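Local atomic coordinates of putative polyphosphate kinase 2 family protein (Arthrobacter aurescens, PDB entry 3RHF), a protein that probably acts as a polyphosphate kinase of the PPK2 family, transferring phosphate between polyphosphate and nucleotides on a P-loop NTPase type of fold. Residues D145-G153 with Y220-A231. Numbering follows the deposited sequence.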
ATOM      1  N   ASP A 145       4.885  21.215 -12.130  1.00 34.05           N
ATOM      2  CA  ASP A 145       5.603  22.474 -12.231  1.00 34.94           C
ATOM      3  C   ASP A 145       5.683  23.019 -13.646  1.00 35.03           C
ATOM      4  O   ASP A 145       6.194  24.094 -13.819  1.00 36.23           O
ATOM      5  CB  ASP A 145       6.975  22.354 -11.607  1.00 35.28           C
ATOM      6  CG  ASP A 145       6.891  22.125 -10.119  1.00 38.27           C
ATOM      7  OD1 ASP A 145       6.525  23.084  -9.400  1.00 42.26           O
ATOM      8  OD2 ASP A 145       7.180  20.995  -9.666  1.00 40.57           O
ATOM      9  N   VAL A 146       5.196  22.293 -14.650  1.00 34.16           N
ATOM     10  CA  VAL A 146       4.938  22.898 -15.958  1.00 33.79           C
ATOM     11  C   VAL A 146       3.467  22.873 -16.405  1.00 34.31           C
ATOM     12  O   VAL A 146       3.185  23.060 -17.595  1.00 34.11           O
ATOM     13  CB  VAL A 146       5.782  22.255 -17.053  1.00 32.94           C
ATOM     14  CG1 VAL A 146       7.220  22.455 -16.729  1.00 34.81           C
ATOM     15  CG2 VAL A 146       5.425  20.780 -17.245  1.00 30.26           C
ATOM     16  N   LEU A 147       2.548  22.637 -15.473  1.00 35.11           N
ATOM     17  CA  LEU A 147       1.113  22.605 -15.794  1.00 36.82           C
ATOM     18  C   LEU A 147       0.384  23.719 -15.034  1.00 39.11           C
ATOM     19  O   LEU A 147       0.022  24.708 -15.604  1.00 39.38           O
ATOM     20  CB  LEU A 147       0.473  21.242 -15.478  1.00 35.32           C
ATOM     21  CG  LEU A 147       1.013  20.086 -16.311  1.00 36.25           C
ATOM     22  CD1 LEU A 147       0.709  18.764 -15.659  1.00 32.63           C
ATOM     23  CD2 LEU A 147       0.506  20.149 -17.755  1.00 35.34           C
ATOM     24  N   ILE A 148       0.183  23.539 -13.738  1.00 41.58           N
ATOM     25  CA  ILE A 148      -0.527  24.495 -12.957  1.00 44.12           C
ATOM     26  C   ILE A 148       0.227  25.835 -13.105  1.00 45.79           C
ATOM     27  O   ILE A 148      -0.366  26.863 -13.413  1.00 46.08           O
ATOM     28  CB  ILE A 148      -0.750  23.966 -11.485  1.00 44.64           C
ATOM     29  CG1 ILE A 148      -1.813  24.806 -10.758  1.00 49.17           C
ATOM     30  CG2 ILE A 148       0.488  23.984 -10.666  1.00 44.02           C
ATOM     31  CD1 ILE A 148      -2.393  24.131  -9.454  1.00 53.16           C
ATOM     32  N   HIS A 149       1.546  25.799 -12.983  1.00 47.19           N
ATOM     33  CA  HIS A 149       2.357  27.014 -13.055  1.00 49.02           C
ATOM     34  C   HIS A 149       2.195  27.706 -14.402  1.00 49.43           C
ATOM     35  O   HIS A 149       2.193  28.920 -14.487  1.00 50.61           O
ATOM     36  CB  HIS A 149       3.832  26.678 -12.821  1.00 49.58           C
ATOM     37  CG  HIS A 149       4.174  26.350 -11.396  1.00 51.56           C
ATOM     38  ND1 HIS A 149       5.151  27.027 -10.689  1.00 55.13           N
ATOM     39  CD2 HIS A 149       3.685  25.411 -10.553  1.00 52.31           C
ATOM     40  CE1 HIS A 149       5.248  26.520  -9.473  1.00 54.89           C
ATOM     41  NE2 HIS A 149       4.363  25.545  -9.361  1.00 55.60           N
ATOM     42  N   ARG A 150       2.053  26.938 -15.467  1.00 49.11           N
ATOM     43  CA  ARG A 150       1.853  27.542 -16.766  1.00 49.31           C
ATOM     44  C   ARG A 150       0.513  28.272 -16.823  1.00 50.66           C
ATOM     45  O   ARG A 150       0.467  29.486 -16.998  1.00 52.15           O
ATOM     46  CB  ARG A 150       1.930  26.480 -17.837  1.00 47.95           C
ATOM     47  CG  ARG A 150       1.794  27.036 -19.218  1.00 46.37           C
ATOM     48  CD  ARG A 150       2.167  25.972 -20.197  1.00 43.13           C
ATOM     49  NE  ARG A 150       2.399  26.483 -21.530  1.00 43.56           N
ATOM     50  CZ  ARG A 150       1.440  26.816 -22.393  1.00 47.48           C
ATOM     51  NH1 ARG A 150       0.127  26.717 -22.081  1.00 47.60           N
ATOM     52  NH2 ARG A 150       1.796  27.229 -23.598  1.00 49.01           N
ATOM     53  N   VAL A 151      -0.563  27.512 -16.644  1.00 50.93           N
ATOM     54  CA  VAL A 151      -1.918  28.022 -16.628  1.00 51.77           C
ATOM     55  C   VAL A 151      -2.039  29.352 -15.900  1.00 53.88           C
ATOM     56  O   VAL A 151      -2.618  30.292 -16.431  1.00 54.95           O
ATOM     57  CB  VAL A 151      -2.865  27.045 -15.951  1.00 51.03           C
ATOM     58  CG1 VAL A 151      -4.299  27.620 -15.892  1.00 51.28           C
ATOM     59  CG2 VAL A 151      -2.868  25.733 -16.688  1.00 49.60           C
ATOM     60  N   HIS A 152      -1.496  29.423 -14.696  1.00 55.39           N
ATOM     61  CA  HIS A 152      -1.659  30.594 -13.840  1.00 57.90           C
ATOM     62  C   HIS A 152      -0.536  31.653 -13.919  1.00 59.44           C
ATOM     63  O   HIS A 152      -0.438  32.529 -13.063  1.00 59.94           O
ATOM     64  CB  HIS A 152      -1.906  30.129 -12.409  1.00 58.03           C
ATOM     65  CG  HIS A 152      -3.251  29.498 -12.229  1.00 59.65           C
ATOM     66  ND1 HIS A 152      -3.440  28.328 -11.530  1.00 60.42           N
ATOM     67  CD2 HIS A 152      -4.474  29.869 -12.682  1.00 61.95           C
ATOM     68  CE1 HIS A 152      -4.721  28.009 -11.545  1.00 61.63           C
ATOM     69  NE2 HIS A 152      -5.371  28.926 -12.244  1.00 62.95           N
ATOM     70  N   GLY A 153       0.270  31.591 -14.975  1.00 60.61           N
ATOM     71  CA  GLY A 153       1.347  32.564 -15.192  1.00 62.38           C
ATOM     72  C   GLY A 153       2.389  32.649 -14.088  1.00 63.31           C
ATOM     73  O   GLY A 153       3.023  33.692 -13.918  1.00 64.76           O
ATOM     74  N   TYR A 220     -10.505  27.166 -16.146  1.00 49.20           N
ATOM     75  CA  TYR A 220      -9.233  27.104 -16.826  1.00 48.67           C
ATOM     76  C   TYR A 220      -9.007  25.832 -17.630  1.00 46.85           C
ATOM     77  O   TYR A 220      -7.891  25.566 -18.084  1.00 46.44           O
ATOM     78  CB  TYR A 220      -8.109  27.327 -15.825  1.00 49.18           C
ATOM     79  CG  TYR A 220      -8.141  28.699 -15.183  1.00 52.37           C
ATOM     80  CD1 TYR A 220      -7.499  29.785 -15.765  1.00 56.46           C
ATOM     81  CD2 TYR A 220      -8.824  28.907 -13.995  1.00 55.27           C
ATOM     82  CE1 TYR A 220      -7.544  31.061 -15.156  1.00 58.99           C
ATOM     83  CE2 TYR A 220      -8.880  30.162 -13.386  1.00 57.32           C
ATOM     84  CZ  TYR A 220      -8.244  31.229 -13.969  1.00 58.65           C
ATOM     85  OH  TYR A 220      -8.316  32.448 -13.356  1.00 59.56           O
ATOM     86  N   TRP A 221     -10.070  25.099 -17.903  1.00 45.37           N
ATOM     87  CA  TRP A 221      -9.930  23.787 -18.517  1.00 44.59           C
ATOM     88  C   TRP A 221      -9.117  23.733 -19.822  1.00 45.18           C
ATOM     89  O   TRP A 221      -8.329  22.805 -20.024  1.00 44.79           O
ATOM     90  CB  TRP A 221     -11.301  23.119 -18.735  1.00 44.18           C
ATOM     91  CG  TRP A 221     -11.189  21.711 -19.283  1.00 41.09           C
ATOM     92  CD1 TRP A 221     -10.982  21.364 -20.572  1.00 40.12           C
ATOM     93  CD2 TRP A 221     -11.247  20.488 -18.550  1.00 36.10           C
ATOM     94  NE1 TRP A 221     -10.940  20.003 -20.705  1.00 37.76           N
ATOM     95  CE2 TRP A 221     -11.088  19.442 -19.475  1.00 35.24           C
ATOM     96  CE3 TRP A 221     -11.425  20.179 -17.200  1.00 35.99           C
ATOM     97  CZ2 TRP A 221     -11.117  18.110 -19.114  1.00 35.72           C
ATOM     98  CZ3 TRP A 221     -11.438  18.859 -16.825  1.00 34.91           C
ATOM     99  CH2 TRP A 221     -11.275  17.829 -17.783  1.00 35.38           C
ATOM    100  N   ASP A 222      -9.323  24.676 -20.731  1.00 45.97           N
ATOM    101  CA  ASP A 222      -8.667  24.553 -22.028  1.00 46.30           C
ATOM    102  C   ASP A 222      -7.205  24.951 -21.908  1.00 45.13           C
ATOM    103  O   ASP A 222      -6.402  24.463 -22.684  1.00 45.02           O
ATOM    104  CB  ASP A 222      -9.383  25.372 -23.119  1.00 47.61           C
ATOM    105  CG  ASP A 222     -10.799  24.836 -23.437  1.00 50.61           C
ATOM    106  OD1 ASP A 222     -10.966  23.611 -23.733  1.00 50.45           O
ATOM    107  OD2 ASP A 222     -11.740  25.663 -23.398  1.00 52.75           O
ATOM    108  N   ASP A 223      -6.878  25.833 -20.955  1.00 44.30           N
ATOM    109  CA  ASP A 223      -5.488  26.230 -20.680  1.00 44.08           C
ATOM    110  C   ASP A 223      -4.699  24.972 -20.197  1.00 43.15           C
ATOM    111  O   ASP A 223      -3.607  24.647 -20.717  1.00 42.94           O
ATOM    112  CB  ASP A 223      -5.412  27.353 -19.616  1.00 44.46           C
ATOM    113  CG  ASP A 223      -6.040  28.718 -20.076  1.00 47.16           C
ATOM    114  OD1 ASP A 223      -5.720  29.187 -21.195  1.00 49.80           O
ATOM    115  OD2 ASP A 223      -6.832  29.342 -19.295  1.00 46.85           O
ATOM    116  N   TYR A 224      -5.293  24.234 -19.248  1.00 42.00           N
ATOM    117  CA  TYR A 224      -4.756  22.951 -18.834  1.00 40.32           C
ATOM    118  C   TYR A 224      -4.585  21.986 -19.978  1.00 39.82           C
ATOM    119  O   TYR A 224      -3.554  21.392 -20.073  1.00 39.41           O
ATOM    120  CB  TYR A 224      -5.613  22.313 -17.765  1.00 39.97           C
ATOM    121  CG  TYR A 224      -5.362  22.796 -16.358  1.00 39.32           C
ATOM    122  CD1 TYR A 224      -4.253  22.363 -15.619  1.00 38.26           C
ATOM    123  CD2 TYR A 224      -6.250  23.657 -15.746  1.00 37.96           C
ATOM    124  CE1 TYR A 224      -4.040  22.819 -14.293  1.00 37.61           C
ATOM    125  CE2 TYR A 224      -6.050  24.094 -14.455  1.00 38.23           C
ATOM    126  CZ  TYR A 224      -4.960  23.679 -13.726  1.00 36.82           C
ATOM    127  OH  TYR A 224      -4.849  24.145 -12.435  1.00 37.51           O
HETATM  128  N   MSE A 225      -5.566  21.791 -20.841  1.00 40.55           N
HETATM  129  CA  MSE A 225      -5.325  20.917 -21.992  1.00 41.99           C
HETATM  130  C   MSE A 225      -4.144  21.363 -22.855  1.00 42.25           C
HETATM  131  O   MSE A 225      -3.429  20.530 -23.423  1.00 41.31           O
HETATM  132  CB  MSE A 225      -6.540  20.824 -22.909  1.00 43.66           C
HETATM  133  CG  MSE A 225      -7.762  20.038 -22.357  1.00 46.78           C
HETATM  134 SE   MSE A 225      -7.419  18.337 -21.409  1.00 54.22          SE
HETATM  135  CE  MSE A 225      -7.098  19.012 -19.585  1.00 44.48           C
ATOM    136  N   ASP A 226      -3.961  22.684 -22.976  1.00 43.02           N
ATOM    137  CA  ASP A 226      -2.843  23.247 -23.755  1.00 43.67           C
ATOM    138  C   ASP A 226      -1.484  22.941 -23.044  1.00 41.40           C
ATOM    139  O   ASP A 226      -0.488  22.547 -23.678  1.00 39.91           O
ATOM    140  CB  ASP A 226      -3.068  24.765 -24.027  1.00 44.79           C
ATOM    141  CG  ASP A 226      -2.057  25.341 -25.010  1.00 48.86           C
ATOM    142  OD1 ASP A 226      -2.018  24.864 -26.166  1.00 53.55           O
ATOM    143  OD2 ASP A 226      -1.273  26.259 -24.631  1.00 53.49           O
ATOM    144  N   ALA A 227      -1.477  23.136 -21.731  1.00 39.41           N
ATOM    145  CA  ALA A 227      -0.308  22.874 -20.925  1.00 38.55           C
ATOM    146  C   ALA A 227       0.143  21.430 -21.105  1.00 37.49           C
ATOM    147  O   ALA A 227       1.330  21.153 -21.281  1.00 36.56           O
ATOM    148  CB  ALA A 227      -0.611  23.149 -19.471  1.00 38.16           C
ATOM    149  N   TYR A 228      -0.821  20.521 -21.067  1.00 36.59           N
ATOM    150  CA  TYR A 228      -0.522  19.121 -21.200  1.00 36.41           C
ATOM    151  C   TYR A 228       0.069  18.872 -22.563  1.00 37.33           C
ATOM    152  O   TYR A 228       1.089  18.198 -22.692  1.00 37.31           O
ATOM    153  CB  TYR A 228      -1.784  18.250 -20.972  1.00 36.33           C
ATOM    154  CG  TYR A 228      -1.939  17.843 -19.513  1.00 34.99           C
ATOM    155  CD1 TYR A 228      -1.128  16.863 -18.961  1.00 31.05           C
ATOM    156  CD2 TYR A 228      -2.864  18.468 -18.676  1.00 33.56           C
ATOM    157  CE1 TYR A 228      -1.240  16.514 -17.639  1.00 29.43           C
ATOM    158  CE2 TYR A 228      -2.970  18.103 -17.323  1.00 31.59           C
ATOM    159  CZ  TYR A 228      -2.142  17.125 -16.819  1.00 28.56           C
ATOM    160  OH  TYR A 228      -2.202  16.741 -15.483  1.00 29.09           O
ATOM    161  N   SER A 229      -0.584  19.405 -23.590  1.00 38.30           N
ATOM    162  CA  SER A 229      -0.215  19.058 -24.939  1.00 38.99           C
ATOM    163  C   SER A 229       1.157  19.595 -25.231  1.00 38.65           C
ATOM    164  O   SER A 229       1.924  18.938 -25.888  1.00 38.16           O
ATOM    165  CB  SER A 229      -1.255  19.544 -25.955  1.00 39.72           C
ATOM    166  OG  SER A 229      -1.273  20.922 -25.939  1.00 42.35           O
ATOM    167  N   VAL A 230       1.485  20.769 -24.701  1.00 39.49           N
ATOM    168  CA  VAL A 230       2.825  21.325 -24.881  1.00 39.96           C
ATOM    169  C   VAL A 230       3.849  20.482 -24.135  1.00 39.12           C
ATOM    170  O   VAL A 230       4.841  20.028 -24.735  1.00 39.52           O
ATOM    171  CB  VAL A 230       2.913  22.793 -24.470  1.00 41.06           C
ATOM    172  CG1 VAL A 230       4.397  23.282 -24.490  1.00 39.35           C
ATOM    173  CG2 VAL A 230       2.033  23.622 -25.407  1.00 41.71           C
ATOM    174  N   ALA A 231       3.583  20.248 -22.855  1.00 38.14           N
ATOM    175  CA  ALA A 231       4.349  19.288 -22.035  1.00 37.62           C
ATOM    176  C   ALA A 231       4.658  17.993 -22.772  1.00 37.70           C
ATOM    177  O   ALA A 231       5.785  17.510 -22.693  1.00 36.68           O
ATOM    178  CB  ALA A 231       3.603  18.968 -20.714  1.00 36.74           C
TER
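Leu147 and Val151, one helical turn apart, each set a methyl over the face of a tyrosine from helix 221-235. Leu147 CD2 lies 3.7 Å from the ring centroid of Tyr228. Val151 CG2 sits 3.8 Å from that of Tyr224. Both methyls stand almost on the ring normals, over the ring centres, as CH-pi contacts. Ala227 fits between them, its CB 3.6 Å from Leu147 CD2, and the lack of a longer side chain there is consistent with the 5.3 Å separation of the CA atoms of Leu147 and Ala227. Toward the N-terminal end of helix 221-235 the contact becomes aromatic: the edge of His152, led by NE2, meets the face of Tyr220 in a T-shaped pair with planes at 79°.

The looser, more exposed side belongs to Arg150. With CG anti to the backbone N (chi1 -177°), its extended chain passes Ala227 and brings NH1 2.9 Å from Asp226 OD2, a salt bridge whose N-H...O angle is 137°. NH1 reaches OD2 on its anti side, the two planar groups steeply inclined; NH2 adds a weak bond to the same oxygen. A methionine here would probably leave the Asp226 carboxylate without this cationic partner.

Helices 148-151 and 221-235 thus pack together at one flank of the three-layer alpha/beta/alpha sandwich. On the buried side, Tyr228 OH bonds weakly to Gln81 of the sheet's middle strand, 75-82; Glu217 of helix 212-218 touches Ile148 and His152, and Tyr164 of helix 157-176 meets Val146 and Val230.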